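Local coordinates for protein helianthamide (Stichodactyla helianthus, PDB 4X0N) that probably inhibits pancreatic alpha-amylase by binding at its active site, using a small, disulfide-rich fold of the beta-defensin type, at residues H10-I15 with C38-P43. Sequence-based numbering, arbitrary orientation.
Sequences HGVSGI and CCYKTP
Val-12 spreads its two methyls over different parts of the 38-43 segment. CG1, anti to the backbone N (chi1 179°), lies 3.6 Å from CD1 of Tyr-40, meeting the ring at a slant. CG2 turns instead to the pyrrolidine ring, 3.9 Å from CD of Pro-43. That same Pro-43 CD also touches Gly-11 O, where the contact runs out into the turn before strand 12-17. Val-12, Thr-42 and Pro-43 also pack on the chain of another protein. On the phenol ring, Thr-42 CG2 takes up a place at the edge, in the ring plane. The bond from CA to CB of Tyr-40 is directed toward the 10-15 segment, but CG stands between the backbone N and the carbonyl carbon (chi1 62°), a torsion that swings the ring outward, away from that segment, leaving CD1 beside Val-12 CG1. Gly-14 has no side chain to hold the chains apart, and its CA comes within 4.0 Å of the Tyr-40 CA; the Cys-38 SG packs on this Gly-14 CA at 3.7 Å. Beyond it, Ile-15 and Cys-39 form a hydrogen-bonded antiparallel pair. Ile-15 N donates to Cys-39 O and Cys-39 N to Ile-15 O, both at 2.9 Å. Their side chains share one face of the sheet. The N-to-C directions of strands 12-15 and 38-40 lie at 123°, well short of straight antiparallel; the segments separate from Gly-14/Tyr-40 toward Gly-11/Pro-43, and a water links Ser-13 O to Lys-41 N. A disulfide ties Cys-39 to Cys-20. Strands 12-17 and 37-40 are the central pair of the antiparallel sheet: strand 6-9 flanks the first, where Gly-14 bonds to Cys-6 through the backbone and the Cys-6–Cys-38 disulfide reaches across to strand 37-40, and strand 25-27 flanks the second, where Met-27 and Lys-25 pack on Tyr-40.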
# COMPACT_ATOMS: atom_id res chain seq x y z
N HIS B 10 7.20 3.87 -10.42
CA HIS B 10 8.21 3.63 -9.40
C HIS B 10 9.59 4.19 -9.76
O HIS B 10 10.26 3.69 -10.66
CB HIS B 10 8.30 2.14 -9.06
CG HIS B 10 6.97 1.51 -8.77
ND1 HIS B 10 6.12 1.99 -7.79
CD2 HIS B 10 6.35 0.44 -9.31
CE1 HIS B 10 5.03 1.24 -7.75
NE2 HIS B 10 5.15 0.29 -8.67
N GLY B 11 10.00 5.23 -9.04
CA GLY B 11 11.29 5.86 -9.26
C GLY B 11 11.26 6.95 -10.32
O GLY B 11 12.30 7.49 -10.70
N VAL B 12 10.06 7.29 -10.79
CA VAL B 12 9.92 8.33 -11.80
C VAL B 12 8.84 9.35 -11.42
O VAL B 12 7.65 9.07 -11.51
CB VAL B 12 9.56 7.74 -13.18
CG1 VAL B 12 9.40 8.85 -14.20
CG2 VAL B 12 10.61 6.74 -13.63
N SER B 13 9.28 10.52 -10.98
CA SER B 13 8.35 11.60 -10.68
C SER B 13 8.86 12.88 -11.34
O SER B 13 10.06 13.14 -11.36
CB SER B 13 8.24 11.79 -9.17
OG SER B 13 7.05 12.47 -8.83
N GLY B 14 7.94 13.68 -11.87
CA GLY B 14 8.30 14.91 -12.54
C GLY B 14 7.88 16.19 -11.84
O GLY B 14 7.29 16.16 -10.75
N ILE B 15 8.14 17.31 -12.50
CA ILE B 15 7.69 18.63 -12.05
C ILE B 15 6.75 19.23 -13.09
O ILE B 15 7.05 19.24 -14.28
CB ILE B 15 8.89 19.58 -11.86
CG1 ILE B 15 9.82 19.04 -10.77
CG2 ILE B 15 8.43 20.98 -11.52
CD1 ILE B 15 11.05 19.90 -10.54
N CYS B 38 3.99 17.33 -17.39
CA CYS B 38 4.85 16.77 -16.35
C CYS B 38 6.24 16.56 -16.92
O CYS B 38 6.43 15.81 -17.88
CB CYS B 38 4.27 15.45 -15.84
SG CYS B 38 5.30 14.62 -14.60
N CYS B 39 7.23 17.21 -16.32
CA CYS B 39 8.59 17.21 -16.84
C CYS B 39 9.49 16.38 -15.95
O CYS B 39 9.79 16.75 -14.82
CB CYS B 39 9.11 18.65 -16.95
SG CYS B 39 8.15 19.74 -18.03
N TYR B 40 9.94 15.24 -16.47
CA TYR B 40 10.65 14.27 -15.66
C TYR B 40 11.93 13.79 -16.33
O TYR B 40 12.17 14.07 -17.51
CB TYR B 40 9.75 13.07 -15.38
CG TYR B 40 9.33 12.31 -16.62
CD1 TYR B 40 9.92 11.10 -16.96
CD2 TYR B 40 8.33 12.80 -17.46
CE1 TYR B 40 9.54 10.39 -18.09
CE2 TYR B 40 7.94 12.10 -18.60
CZ TYR B 40 8.55 10.90 -18.90
OH TYR B 40 8.17 10.21 -20.03
N LYS B 41 12.74 13.08 -15.57
CA LYS B 41 13.84 12.30 -16.11
C LYS B 41 13.70 10.89 -15.55
O LYS B 41 13.35 10.71 -14.39
CB LYS B 41 15.18 12.89 -15.69
CG LYS B 41 15.31 14.39 -15.92
CD LYS B 41 16.66 14.89 -15.43
CE LYS B 41 16.75 16.41 -15.49
NZ LYS B 41 15.79 17.07 -14.56
N THR B 42 13.98 9.89 -16.38
CA THR B 42 14.02 8.52 -15.87
C THR B 42 15.43 8.23 -15.39
O THR B 42 16.40 8.65 -16.02
CB THR B 42 13.60 7.50 -16.94
OG1 THR B 42 14.55 7.51 -18.01
CG2 THR B 42 12.22 7.83 -17.48
N PRO B 43 15.55 7.50 -14.28
CA PRO B 43 16.88 7.19 -13.72
C PRO B 43 17.55 6.02 -14.45
O PRO B 43 18.44 5.38 -13.89
CB PRO B 43 16.58 6.84 -12.26
CG PRO B 43 15.17 6.36 -12.27
CD PRO B 43 14.46 7.12 -13.36
O HOH W 1 12.10 13.87 -12.64